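Local atomic coordinates of inositol-1-monophosphatase SuhB (Mycobacterium tuberculosis, PDB entry 2Q74), a protein that is a homodimeric, magnesium-dependent inositol monophosphatase that probably hydrolyses inositol 1-phosphate to free myo-inositol, the last step of inositol biosynthesis from glucose 6-phosphate. Residues D54-V59 and V110-G115; R27-E32 and D60-R65; T167-L172 and R222-Y227; L195-P200 and Q280-L285. All blocks are in the same frame, centred on the assembly; numbering follows the deposited sequence.

Interactions 1 and 2 share helix 55-74 and adjoin each other, Val58 and Val59 of the first lying against Arg29 of the second. Their chemistry differs with depth: interaction 1 is a partly buried apolar contact of valines and a phenylalanine, whereas interaction 2 is a chain of salt bridges on the surface. Interactions 3 and 4 lie on the other side of the chain's centre from interaction 2, around the sheet that contains strand 225-231, and meet where Tyr227 reaches Gly284. Interaction 3 is polar and partly buried, a hydroxyl against a carboxylate; interaction 4 stacks two aromatic rings. Interactions 1, 3 and 4 all touch the second subunit, but interaction 2 does not.

Interaction 1 of 4, residues D54-V59 and V110-G115; sequences DPVTVV and VNFVYG
Val56 and Val59, one turn apart on helix 55-74, meet Phe112 and Val113 of helix 109-114. Phe112 holds its CG opposite the backbone N (chi1 -177°), which carries the ring across to the other helix. There Val56 slides past the ring in the opposite direction, and its CG2 comes 3.6 Å from CD2 of Phe112. At the far end of the ring, CZ of Phe112 is met obliquely by CG2 of Val59 at 3.9 Å, with CB and CG1 of Val59 little farther off. Val113 crosses Val56 at about a right angle and sets its CG2 3.8 Å from CB of Val56. The two short helix segments run at 111° to each other, their axes 10.3 Å apart at closest. In this alpha-beta-alpha-beta-alpha sandwich, helix 109-114 closely follows strands 100-104 and 106-107, whose Asp104, Ile106 and Asp107 probably bind magnesium, as in relatives. Both Val59 and Phe112 also rest on Ile106, so the apolar cluster backs directly onto that segment. The Phe112 ring has two further partners: Tyr119, edge-to-face, and Arg30 of helix 8-33, through a cation-pi contact.

Interaction 2 of 4, residues R27-E32 and D60-R65; sequences RGRRAE and DTDTER
Arg29 and Asp62 join the N-terminal helix 8-33 to helix 55-74 through a salt-bridge network of four side chains, completed by Glu32 and Arg65. The packed side of this helix pair is largely apolar. There Thr63 fits against Ala22, Phe25 and Val26, Asp62 touches Phe25, and Arg29 lies on Val58 and Val59, its guanidinium against Val58. The Arg29 chain is bent at chi2 and chi3 (both -67°), which folds the guanidinium over toward Asp62. On the outer side the pairing is looser. OD2 of Asp62 accepts from both NH2 of Arg29, at 2.9 Å, and NE of Arg29, at 3.2 Å, but both bonds are weak and bent, two N-H groups converging on one oxygen that is met obliquely; the guanidinium and carboxylate planes stand 60° apart. The bond along its own helix is straighter: Glu32 OE1 lies in the guanidinium plane, 3.0 Å from NH1 of Arg29 (N-H...O 152°). Sharing one arginine between two acids, and one acid between two arginines, probably spreads the charge along this surface. The last link lies within helix 55-74, where NH1 of Arg65 approaches OD1 of Asp62 on the anti side of the carboxylate, at 3.3 Å.

Interaction 3 of 4, residues T167-L172 and R222-Y227; sequences TGVDEL and RLDAYY
Thr167 places OG1 between its backbone N and carbonyl carbon (chi1 64°), and Asp224 swings CG to lie opposite its own carbonyl carbon (chi1 -70°); these two rotamers bring hydroxyl and carboxylate together. Thr167 OG1 donates to OD1 of Asp224 at 2.5 Å, reaching the oxygen from its anti side and 17° out of the carboxylate plane. The two side chains cross at about a right angle. CG2 of Val169 comes alongside the carboxylate, obliquely, closest to OD1 of Asp224. A water forms a second link between the backbones: it accepts from N of Thr167 at 3.1 Å and donates to O of Leu223 at 2.7 Å. The other carboxylate oxygen, OD2 of Asp224, is bound by the backbone N of Leu176 and by the hydroxyl of Tyr114 of the second subunit, so this buried acid is held at both oxygens and ties the loop contact to the dimer interface. Residues 167-172 belong to the loop that leads from strand 160-163 into strand 176-181. Asp224 stands just ahead of strand 225-231, which runs parallel to strand 176-181 on one side and antiparallel to strand 262-267 on the other, with Ala225 touching Leu275 of helix 272-280.

Interaction 4 of 4, residues L195-P200 and Q280-L285; sequences LAHVVP and QRFNGL
His197 and Phe282 form a T-shaped aromatic pair, the edge of the imidazole turned toward the face of the phenyl ring. The ring centroids of His197 and Phe282 lie 4.7 Å apart and the planes meet at 64°. ND1 of His197 leads, 3.5 Å from CD2 of Phe282.

A CH-pi contact accompanies the stack. CB of His197 sits over the same ring, 3.5 Å from the Phe282 centroid and 16° off the ring normal. The histidine therefore approaches the phenyl face with both its CB and its ring edge. With CG of His197 set opposite the carbonyl carbon (chi1 -66°), the imidazole extends from that CB across the face toward CD2 of Phe282. The opposite face of Phe282 is met by the aliphatic CG of its neighbour Arg281, 3.9 Å above the plane of the Phe282 ring, so the ring is sandwiched between the two residues.

Backbone hydrogen bonding shapes the phenylalanine's own segment. Residues 280-283 make a type I beta turn, closed by N of Asn283 donating to O of Gln280 at 2.8 Å; Phe282 is the third residue of this turn and projects from it toward helix 188-198.

The contact thus joins the chain leaving helix 272-280 to the C-terminal part of helix 188-198. Beyond the turn, O of Gly284 is bonded by the hydroxyl of Tyr227 on strand 225-231. Val198 and Leu195 pack on Leu177 and Thr179 of strand 176-181, while His197 also touches Glu189 of the second subunit, at the dimer interface.

Interaction 1 of 4, residues D54-V59 and V110-G115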
loop_
_atom_site.group_PDB
_atom_site.type_symbol
_atom_site.label_atom_id
_atom_site.label_comp_id
_atom_site.label_asym_id
_atom_site.label_seq_id
_atom_site.Cartn_x
_atom_site.Cartn_y
_atom_site.Cartn_z
ATOM N N ASP A 54 15.942 14.125 -8.211
ATOM C CA ASP A 54 17.274 13.935 -8.806
ATOM C C ASP A 54 17.748 12.459 -8.791
ATOM O O ASP A 54 18.035 11.899 -9.850
ATOM C CB ASP A 54 18.313 14.847 -8.145
ATOM C CG ASP A 54 19.635 14.885 -8.914
ATOM O OD1 ASP A 54 20.225 13.803 -9.131
ATOM O OD2 ASP A 54 20.100 15.997 -9.282
ATOM N N PRO A 55 17.836 11.824 -7.599
ATOM C CA PRO A 55 18.208 10.402 -7.584
ATOM C C PRO A 55 17.181 9.508 -8.303
ATOM O O PRO A 55 17.554 8.538 -8.957
ATOM C CB PRO A 55 18.267 10.077 -6.087
ATOM C CG PRO A 55 17.298 11.037 -5.473
ATOM C CD PRO A 55 17.591 12.315 -6.227
ATOM N N VAL A 56 15.903 9.842 -8.194
ATOM C CA VAL A 56 14.885 9.129 -8.944
ATOM C C VAL A 56 14.911 9.582 -10.405
ATOM O O VAL A 56 14.619 8.792 -11.294
ATOM C CB VAL A 56 13.464 9.317 -8.331
ATOM C CG1 VAL A 56 13.043 10.773 -8.317
ATOM C CG2 VAL A 56 12.440 8.488 -9.095
ATOM N N THR A 57 15.263 10.849 -10.655
ATOM C CA THR A 57 15.395 11.359 -12.031
ATOM C C THR A 57 16.453 10.559 -12.786
ATOM O O THR A 57 16.292 10.259 -13.977
ATOM C CB THR A 57 15.784 12.864 -12.068
ATOM O OG1 THR A 57 14.703 13.656 -11.554
ATOM C CG2 THR A 57 16.127 13.323 -13.492
ATOM N N VAL A 58 17.511 10.186 -12.072
ATOM C CA VAL A 58 18.609 9.441 -12.657
ATOM C C VAL A 58 18.147 8.061 -13.100
ATOM O O VAL A 58 18.334 7.700 -14.250
ATOM C CB VAL A 58 19.806 9.313 -11.677
ATOM C CG1 VAL A 58 20.911 8.498 -12.294
ATOM C CG2 VAL A 58 20.330 10.684 -11.318
ATOM N N VAL A 59 17.533 7.306 -12.195
ATOM C CA VAL A 59 17.125 5.939 -12.498
ATOM C C VAL A 59 16.038 5.920 -13.562
ATOM O O VAL A 59 16.020 5.045 -14.430
ATOM C CB VAL A 59 16.617 5.197 -11.267
ATOM C CG1 VAL A 59 16.120 3.828 -11.682
ATOM C CG2 VAL A 59 17.698 5.082 -10.221
ATOM N N VAL A 110 7.273 8.766 -5.855
ATOM C CA VAL A 110 7.310 9.054 -4.434
ATOM C C VAL A 110 7.603 7.748 -3.689
ATOM O O VAL A 110 8.421 7.690 -2.772
ATOM C CB VAL A 110 5.990 9.684 -3.963
ATOM C CG1 VAL A 110 5.937 9.748 -2.465
ATOM C CG2 VAL A 110 5.860 11.061 -4.528
ATOM N N ASN A 111 6.932 6.691 -4.113
ATOM C CA ASN A 111 7.093 5.380 -3.498
ATOM C C ASN A 111 8.526 4.886 -3.622
ATOM O O ASN A 111 9.128 4.453 -2.633
ATOM C CB ASN A 111 6.120 4.383 -4.125
ATOM C CG ASN A 111 4.746 4.451 -3.497
ATOM O OD1 ASN A 111 4.633 4.899 -2.384
ATOM N ND2 ASN A 111 3.703 3.969 -4.193
ATOM N N PHE A 112 9.058 4.985 -4.838
ATOM C CA PHE A 112 10.454 4.677 -5.122
ATOM C C PHE A 112 11.450 5.409 -4.182
ATOM O O PHE A 112 12.365 4.803 -3.625
ATOM C CB PHE A 112 10.757 5.062 -6.569
ATOM C CG PHE A 112 12.147 4.733 -7.013
ATOM C CD1 PHE A 112 12.434 3.500 -7.548
ATOM C CD2 PHE A 112 13.148 5.666 -6.924
ATOM C CE1 PHE A 112 13.707 3.192 -7.977
ATOM C CE2 PHE A 112 14.439 5.375 -7.340
ATOM C CZ PHE A 112 14.721 4.135 -7.862
ATOM N N VAL A 113 11.260 6.705 -4.010
ATOM C CA VAL A 113 12.148 7.491 -3.175
ATOM C C VAL A 113 12.075 7.095 -1.691
ATOM O O VAL A 113 13.082 7.136 -0.971
ATOM C CB VAL A 113 11.859 9.021 -3.334
ATOM C CG1 VAL A 113 12.571 9.807 -2.282
ATOM C CG2 VAL A 113 12.295 9.504 -4.703
ATOM N N TYR A 114 10.880 6.731 -1.233
ATOM C CA TYR A 114 10.671 6.387 0.178
ATOM C C TYR A 114 10.890 4.916 0.495
ATOM O O TYR A 114 10.973 4.545 1.646
ATOM C CB TYR A 114 9.261 6.782 0.624
ATOM C CG TYR A 114 9.097 8.241 1.021
ATOM C CD1 TYR A 114 8.899 9.219 0.055
ATOM C CD2 TYR A 114 9.105 8.635 2.358
ATOM C CE1 TYR A 114 8.746 10.550 0.398
ATOM C CE2 TYR A 114 8.938 9.966 2.707
ATOM C CZ TYR A 114 8.763 10.913 1.709
ATOM O OH TYR A 114 8.553 12.225 1.991
ATOM N N GLY A 115 10.984 4.075 -0.517
ATOM C CA GLY A 115 11.166 2.648 -0.296
ATOM C C GLY A 115 9.850 1.923 -0.016
ATOM O O GLY A 115 9.838 0.869 0.630
#

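Interaction 2 of 4, residues R27-E32 and D60-R65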
loop_
_atom_site.group_PDB
_atom_site.type_symbol
_atom_site.label_atom_id
_atom_site.label_comp_id
_atom_site.label_asym_id
_atom_site.label_seq_id
_atom_site.Cartn_x
_atom_site.Cartn_y
_atom_site.Cartn_z
ATOM N N ARG A 27 15.505 -2.214 -10.093
ATOM C CA ARG A 27 15.733 -2.874 -8.831
ATOM C C ARG A 27 17.225 -2.810 -8.501
ATOM O O ARG A 27 17.629 -2.506 -7.374
ATOM C CB ARG A 27 15.210 -4.297 -8.996
ATOM C CG ARG A 27 15.321 -5.198 -7.834
ATOM C CD ARG A 27 14.050 -6.022 -7.629
ATOM N NE ARG A 27 13.327 -6.426 -8.839
ATOM C CZ ARG A 27 13.713 -7.356 -9.712
ATOM N NH1 ARG A 27 14.874 -7.979 -9.574
ATOM N NH2 ARG A 27 12.936 -7.660 -10.744
ATOM N N GLY A 28 18.049 -3.028 -9.519
ATOM C CA GLY A 28 19.489 -2.949 -9.359
ATOM C C GLY A 28 20.045 -1.543 -9.262
ATOM O O GLY A 28 20.938 -1.270 -8.455
ATOM N N ARG A 29 19.542 -0.651 -10.107
ATOM C CA ARG A 29 19.997 0.737 -10.111
ATOM C C ARG A 29 19.627 1.474 -8.825
ATOM O O ARG A 29 20.410 2.285 -8.329
ATOM C CB ARG A 29 19.426 1.485 -11.312
ATOM C CG ARG A 29 20.188 1.277 -12.614
ATOM C CD ARG A 29 21.609 1.900 -12.561
ATOM N NE ARG A 29 21.563 3.361 -12.493
ATOM C CZ ARG A 29 22.487 4.145 -11.925
ATOM N NH1 ARG A 29 23.566 3.642 -11.339
ATOM N NH2 ARG A 29 22.315 5.461 -11.926
ATOM N N ARG A 30 18.439 1.193 -8.291
ATOM C CA ARG A 30 18.002 1.806 -7.044
ATOM C C ARG A 30 18.996 1.495 -5.925
ATOM O O ARG A 30 19.381 2.384 -5.180
ATOM C CB ARG A 30 16.568 1.364 -6.660
ATOM C CG ARG A 30 16.069 2.039 -5.368
ATOM C CD ARG A 30 14.619 1.728 -4.970
ATOM N NE ARG A 30 14.514 1.694 -3.511
ATOM C CZ ARG A 30 14.612 2.750 -2.696
ATOM N NH1 ARG A 30 14.767 3.965 -3.170
ATOM N NH2 ARG A 30 14.521 2.593 -1.389
ATOM N N ALA A 31 19.414 0.236 -5.828
ATOM C CA ALA A 31 20.353 -0.201 -4.796
ATOM C C ALA A 31 21.695 0.522 -4.901
ATOM O O ALA A 31 22.294 0.889 -3.887
ATOM C CB ALA A 31 20.548 -1.709 -4.868
ATOM N N GLU A 32 22.158 0.753 -6.121
ATOM C CA GLU A 32 23.413 1.489 -6.333
ATOM C C GLU A 32 23.282 2.952 -5.902
ATOM O O GLU A 32 23.975 3.412 -4.999
ATOM C CB GLU A 32 23.851 1.416 -7.798
ATOM C CG GLU A 32 24.097 -0.003 -8.295
ATOM C CD GLU A 32 24.495 -0.068 -9.744
ATOM O OE1 GLU A 32 24.383 0.951 -10.443
ATOM O OE2 GLU A 32 24.903 -1.150 -10.197
ATOM N N ASP A 60 15.150 6.907 -13.484
ATOM C CA ASP A 60 14.046 7.050 -14.420
ATOM C C ASP A 60 14.586 7.224 -15.838
ATOM O O ASP A 60 14.155 6.534 -16.760
ATOM C CB ASP A 60 13.167 8.237 -14.009
ATOM C CG ASP A 60 11.834 8.242 -14.696
ATOM O OD1 ASP A 60 11.064 7.265 -14.525
ATOM O OD2 ASP A 60 11.542 9.238 -15.396
ATOM N N THR A 61 15.559 8.112 -15.995
ATOM C CA THR A 61 16.172 8.354 -17.293
ATOM C C THR A 61 16.923 7.132 -17.802
ATOM O O THR A 61 16.795 6.752 -18.966
ATOM C CB THR A 61 17.177 9.513 -17.224
ATOM O OG1 THR A 61 16.584 10.609 -16.527
ATOM C CG2 THR A 61 17.573 9.946 -18.624
ATOM N N ASP A 62 17.722 6.532 -16.926
ATOM C CA ASP A 62 18.527 5.380 -17.284
ATOM C C ASP A 62 17.644 4.271 -17.838
ATOM O O ASP A 62 17.952 3.679 -18.880
ATOM C CB ASP A 62 19.304 4.870 -16.066
ATOM C CG ASP A 62 20.434 5.823 -15.627
ATOM O OD1 ASP A 62 20.951 6.609 -16.453
ATOM O OD2 ASP A 62 20.809 5.775 -14.438
ATOM N N THR A 63 16.535 4.018 -17.143
ATOM C CA THR A 63 15.604 2.944 -17.497
ATOM C C THR A 63 14.839 3.263 -18.776
ATOM O O THR A 63 14.519 2.382 -19.570
ATOM C CB THR A 63 14.596 2.702 -16.363
ATOM O OG1 THR A 63 15.287 2.419 -15.148
ATOM C CG2 THR A 63 13.680 1.538 -16.683
ATOM N N GLU A 64 14.535 4.539 -18.961
ATOM C CA GLU A 64 13.953 5.025 -20.213
ATOM C C GLU A 64 14.896 4.734 -21.391
ATOM O O GLU A 64 14.449 4.299 -22.463
ATOM C CB GLU A 64 13.694 6.532 -20.107
ATOM C CG GLU A 64 13.091 7.193 -21.349
ATOM C CD GLU A 64 11.596 7.058 -21.425
ATOM O OE1 GLU A 64 11.097 5.964 -21.085
ATOM O OE2 GLU A 64 10.928 8.045 -21.822
ATOM N N ARG A 65 16.191 4.977 -21.178
ATOM C CA ARG A 65 17.208 4.676 -22.176
ATOM C C ARG A 65 17.251 3.173 -22.502
ATOM O O ARG A 65 17.274 2.793 -23.666
ATOM C CB ARG A 65 18.594 5.182 -21.727
ATOM C CG ARG A 65 19.527 5.421 -22.897
ATOM C CD ARG A 65 20.894 5.923 -22.499
ATOM N NE ARG A 65 20.852 7.233 -21.843
ATOM C CZ ARG A 65 21.037 7.456 -20.539
ATOM N NH1 ARG A 65 21.284 6.460 -19.695
ATOM N NH2 ARG A 65 20.974 8.696 -20.068
#

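Interaction 3 of 4, residues T167-L172 and R222-Y227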
loop_
_atom_site.group_PDB
_atom_site.type_symbol
_atom_site.label_atom_id
_atom_site.label_comp_id
_atom_site.label_asym_id
_atom_site.label_seq_id
_atom_site.Cartn_x
_atom_site.Cartn_y
_atom_site.Cartn_z
ATOM N N THR A 167 -13.320 -9.138 -9.227
ATOM C CA THR A 167 -14.228 -9.712 -8.262
ATOM C C THR A 167 -15.653 -9.666 -8.787
ATOM O O THR A 167 -15.912 -9.066 -9.813
ATOM C CB THR A 167 -14.151 -8.944 -6.934
ATOM O OG1 THR A 167 -14.593 -7.604 -7.149
ATOM C CG2 THR A 167 -12.740 -8.913 -6.401
ATOM N N GLY A 168 -16.581 -10.275 -8.061
ATOM C CA GLY A 168 -18.004 -10.244 -8.423
ATOM C C GLY A 168 -18.875 -9.477 -7.432
ATOM O O GLY A 168 -20.021 -9.846 -7.233
ATOM N N VAL A 169 -18.341 -8.429 -6.804
ATOM C CA VAL A 169 -19.118 -7.576 -5.895
ATOM C C VAL A 169 -20.333 -6.977 -6.574
ATOM O O VAL A 169 -20.234 -6.557 -7.725
ATOM C CB VAL A 169 -18.316 -6.331 -5.365
ATOM C CG1 VAL A 169 -18.140 -6.398 -3.865
ATOM C CG2 VAL A 169 -17.020 -6.113 -6.147
ATOM N N ASP A 170 -21.437 -6.882 -5.827
ATOM C CA ASP A 170 -22.712 -6.272 -6.308
ATOM C C ASP A 170 -23.002 -4.947 -5.623
ATOM O O ASP A 170 -23.425 -3.998 -6.275
ATOM C CB ASP A 170 -23.897 -7.191 -6.029
ATOM C CG ASP A 170 -23.768 -8.499 -6.728
ATOM O OD1 ASP A 170 -23.048 -8.544 -7.750
ATOM O OD2 ASP A 170 -24.373 -9.488 -6.244
ATOM N N GLU A 171 -22.806 -4.898 -4.307
ATOM C CA GLU A 171 -23.117 -3.713 -3.550
ATOM C C GLU A 171 -21.880 -2.841 -3.418
ATOM O O GLU A 171 -20.867 -3.259 -2.855
ATOM C CB GLU A 171 -23.668 -4.074 -2.164
ATOM C CG GLU A 171 -25.024 -4.790 -2.185
ATOM C CD GLU A 171 -24.949 -6.215 -1.643
ATOM O OE1 GLU A 171 -24.349 -7.096 -2.309
ATOM O OE2 GLU A 171 -25.494 -6.450 -0.542
ATOM N N LEU A 172 -21.982 -1.619 -3.925
ATOM C CA LEU A 172 -20.917 -0.630 -3.797
ATOM C C LEU A 172 -20.480 -0.406 -2.360
ATOM O O LEU A 172 -19.378 0.007 -2.155
ATOM C CB LEU A 172 -21.347 0.708 -4.419
ATOM C CG LEU A 172 -20.285 1.814 -4.550
ATOM C CD1 LEU A 172 -19.131 1.392 -5.486
ATOM C CD2 LEU A 172 -20.967 3.120 -5.028
ATOM N N ARG A 222 -7.677 -7.578 -6.082
ATOM C CA ARG A 222 -7.196 -7.012 -4.817
ATOM C C ARG A 222 -7.864 -5.683 -4.468
ATOM O O ARG A 222 -7.808 -5.250 -3.331
ATOM C CB ARG A 222 -5.692 -6.841 -4.874
ATOM C CG ARG A 222 -5.010 -8.127 -5.219
ATOM C CD ARG A 222 -3.539 -8.078 -4.926
ATOM N NE ARG A 222 -2.845 -9.169 -5.595
ATOM C CZ ARG A 222 -1.566 -9.482 -5.410
ATOM N NH1 ARG A 222 -0.810 -8.798 -4.552
ATOM N NH2 ARG A 222 -1.046 -10.501 -6.093
ATOM N N LEU A 223 -8.463 -5.041 -5.463
ATOM C CA LEU A 223 -9.387 -3.937 -5.262
ATOM C C LEU A 223 -10.629 -4.273 -6.072
ATOM O O LEU A 223 -10.526 -4.968 -7.083
ATOM C CB LEU A 223 -8.810 -2.630 -5.792
ATOM C CG LEU A 223 -7.560 -2.078 -5.113
ATOM C CD1 LEU A 223 -7.113 -0.884 -5.949
ATOM C CD2 LEU A 223 -7.793 -1.702 -3.629
ATOM N N ASP A 224 -11.788 -3.765 -5.642
ATOM C CA ASP A 224 -13.027 -3.918 -6.385
ATOM C C ASP A 224 -13.186 -2.815 -7.421
ATOM O O ASP A 224 -13.896 -2.991 -8.414
ATOM C CB ASP A 224 -14.216 -3.893 -5.439
ATOM C CG ASP A 224 -14.306 -5.137 -4.569
ATOM O OD1 ASP A 224 -14.202 -6.283 -5.053
ATOM O OD2 ASP A 224 -14.477 -4.948 -3.357
ATOM N N ALA A 225 -12.561 -1.665 -7.167
ATOM C CA ALA A 225 -12.574 -0.545 -8.110
ATOM C C ALA A 225 -11.451 0.413 -7.896
ATOM O O ALA A 225 -10.770 0.434 -6.836
ATOM C CB ALA A 225 -13.858 0.219 -8.016
ATOM N N TYR A 226 -11.283 1.268 -8.891
ATOM C CA TYR A 226 -10.253 2.293 -8.820
ATOM C C TYR A 226 -10.730 3.543 -9.508
ATOM O O TYR A 226 -11.308 3.470 -10.570
ATOM C CB TYR A 226 -8.976 1.781 -9.484
ATOM C CG TYR A 226 -7.962 2.841 -9.809
ATOM C CD1 TYR A 226 -7.329 3.565 -8.787
ATOM C CD2 TYR A 226 -7.616 3.117 -11.133
ATOM C CE1 TYR A 226 -6.352 4.555 -9.077
ATOM C CE2 TYR A 226 -6.666 4.100 -11.447
ATOM C CZ TYR A 226 -6.022 4.812 -10.397
ATOM O OH TYR A 226 -5.097 5.761 -10.706
ATOM N N TYR A 227 -10.464 4.688 -8.886
ATOM C CA TYR A 227 -10.842 5.993 -9.442
ATOM C C TYR A 227 -9.728 7.026 -9.208
ATOM O O TYR A 227 -9.309 7.276 -8.068
ATOM C CB TYR A 227 -12.147 6.502 -8.810
ATOM C CG TYR A 227 -12.342 7.990 -8.970
ATOM C CD1 TYR A 227 -12.606 8.527 -10.215
ATOM C CD2 TYR A 227 -12.213 8.859 -7.900
ATOM C CE1 TYR A 227 -12.768 9.904 -10.409
ATOM C CE2 TYR A 227 -12.362 10.243 -8.068
ATOM C CZ TYR A 227 -12.654 10.765 -9.347
ATOM O OH TYR A 227 -12.830 12.125 -9.614
HETATM O O HOH W 1 -11.502 -6.573 -9.085
#

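Interaction 4 of 4, residues L195-P200 and Q280-L285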
loop_
_atom_site.group_PDB
_atom_site.type_symbol
_atom_site.label_atom_id
_atom_site.label_comp_id
_atom_site.label_asym_id
_atom_site.label_seq_id
_atom_site.Cartn_x
_atom_site.Cartn_y
_atom_site.Cartn_z
ATOM N N LEU A 195 -13.873 12.669 -2.550
ATOM C CA LEU A 195 -13.711 11.338 -1.988
ATOM C C LEU A 195 -14.429 11.177 -0.671
ATOM O O LEU A 195 -15.025 10.140 -0.419
ATOM C CB LEU A 195 -12.231 10.984 -1.801
ATOM C CG LEU A 195 -11.456 10.711 -3.095
ATOM C CD1 LEU A 195 -9.987 10.326 -2.828
ATOM C CD2 LEU A 195 -12.171 9.632 -3.938
ATOM N N ALA A 196 -14.365 12.196 0.177
ATOM C CA ALA A 196 -15.069 12.154 1.448
ATOM C C ALA A 196 -16.542 11.812 1.202
ATOM O O ALA A 196 -17.125 11.035 1.934
ATOM C CB ALA A 196 -14.909 13.458 2.194
ATOM N N HIS A 197 -17.121 12.326 0.131
ATOM C CA HIS A 197 -18.509 12.020 -0.188
ATOM C C HIS A 197 -18.739 10.559 -0.557
ATOM O O HIS A 197 -19.767 9.986 -0.205
ATOM C CB HIS A 197 -19.022 12.914 -1.321
ATOM C CG HIS A 197 -19.108 14.367 -0.960
ATOM N ND1 HIS A 197 -19.453 15.337 -1.875
ATOM C CD2 HIS A 197 -18.876 15.015 0.206
ATOM C CE1 HIS A 197 -19.445 16.519 -1.287
ATOM N NE2 HIS A 197 -19.095 16.351 -0.024
ATOM N N VAL A 198 -17.802 9.953 -1.277
ATOM C CA VAL A 198 -17.954 8.549 -1.689
ATOM C C VAL A 198 -17.523 7.556 -0.600
ATOM O O VAL A 198 -17.977 6.412 -0.588
ATOM C CB VAL A 198 -17.273 8.266 -3.069
ATOM C CG1 VAL A 198 -16.229 9.298 -3.402
ATOM C CG2 VAL A 198 -16.696 6.875 -3.128
ATOM N N VAL A 199 -16.698 8.016 0.336
ATOM C CA VAL A 199 -16.188 7.186 1.448
ATOM C C VAL A 199 -17.268 6.383 2.202
ATOM O O VAL A 199 -17.105 5.195 2.449
ATOM C CB VAL A 199 -15.365 8.046 2.481
ATOM C CG1 VAL A 199 -15.202 7.312 3.824
ATOM C CG2 VAL A 199 -13.996 8.430 1.916
ATOM N N PRO A 200 -18.370 7.024 2.588
ATOM C CA PRO A 200 -19.417 6.254 3.265
ATOM C C PRO A 200 -20.232 5.321 2.365
ATOM O O PRO A 200 -20.944 4.469 2.871
ATOM C CB PRO A 200 -20.321 7.344 3.844
ATOM C CG PRO A 200 -20.166 8.471 2.904
ATOM C CD PRO A 200 -18.728 8.448 2.491
ATOM N N GLN A 280 -20.607 10.907 -10.557
ATOM C CA GLN A 280 -21.307 11.980 -11.278
ATOM C C GLN A 280 -22.073 12.854 -10.302
ATOM O O GLN A 280 -21.956 14.081 -10.313
ATOM C CB GLN A 280 -22.293 11.412 -12.293
ATOM C CG GLN A 280 -21.635 10.729 -13.476
ATOM C CD GLN A 280 -22.595 10.480 -14.623
ATOM O OE1 GLN A 280 -22.499 9.454 -15.300
ATOM N NE2 GLN A 280 -23.527 11.416 -14.850
ATOM N N ARG A 281 -22.833 12.199 -9.437
ATOM C CA ARG A 281 -23.574 12.868 -8.385
ATOM C C ARG A 281 -22.762 13.920 -7.612
ATOM O O ARG A 281 -23.341 14.842 -7.047
ATOM C CB ARG A 281 -24.123 11.819 -7.425
ATOM C CG ARG A 281 -24.858 12.389 -6.256
ATOM C CD ARG A 281 -25.590 11.323 -5.468
ATOM N NE ARG A 281 -26.687 11.936 -4.726
ATOM C CZ ARG A 281 -27.618 11.280 -4.032
ATOM N NH1 ARG A 281 -27.603 9.949 -3.943
ATOM N NH2 ARG A 281 -28.564 11.976 -3.414
ATOM N N PHE A 282 -21.438 13.788 -7.584
ATOM C CA PHE A 282 -20.573 14.776 -6.930
ATOM C C PHE A 282 -19.546 15.435 -7.863
ATOM O O PHE A 282 -18.685 16.174 -7.396
ATOM C CB PHE A 282 -19.811 14.118 -5.777
ATOM C CG PHE A 282 -20.686 13.428 -4.774
ATOM C CD1 PHE A 282 -20.442 12.111 -4.413
ATOM C CD2 PHE A 282 -21.737 14.092 -4.174
ATOM C CE1 PHE A 282 -21.244 11.466 -3.477
ATOM C CE2 PHE A 282 -22.537 13.447 -3.237
ATOM C CZ PHE A 282 -22.290 12.133 -2.895
ATOM N N ASN A 283 -19.629 15.165 -9.166
ATOM C CA ASN A 283 -18.678 15.694 -10.159
ATOM C C ASN A 283 -17.249 15.201 -10.013
ATOM O O ASN A 283 -16.411 15.881 -9.420
ATOM C CB ASN A 283 -18.675 17.226 -10.171
ATOM C CG ASN A 283 -19.594 17.794 -11.214
ATOM O OD1 ASN A 283 -19.498 18.973 -11.554
ATOM N ND2 ASN A 283 -20.496 16.965 -11.737
ATOM N N GLY A 284 -16.973 14.030 -10.580
ATOM C CA GLY A 284 -15.620 13.459 -10.580
ATOM C C GLY A 284 -15.274 12.638 -11.822
ATOM O O GLY A 284 -14.087 12.549 -12.200
ATOM N N LEU A 285 -16.300 12.031 -12.442
ATOM C CA LEU A 285 -16.138 11.207 -13.645
ATOM C C LEU A 285 -16.046 12.058 -14.913
ATOM O O LEU A 285 -16.138 11.518 -16.026
ATOM C CB LEU A 285 -17.297 10.182 -13.765
#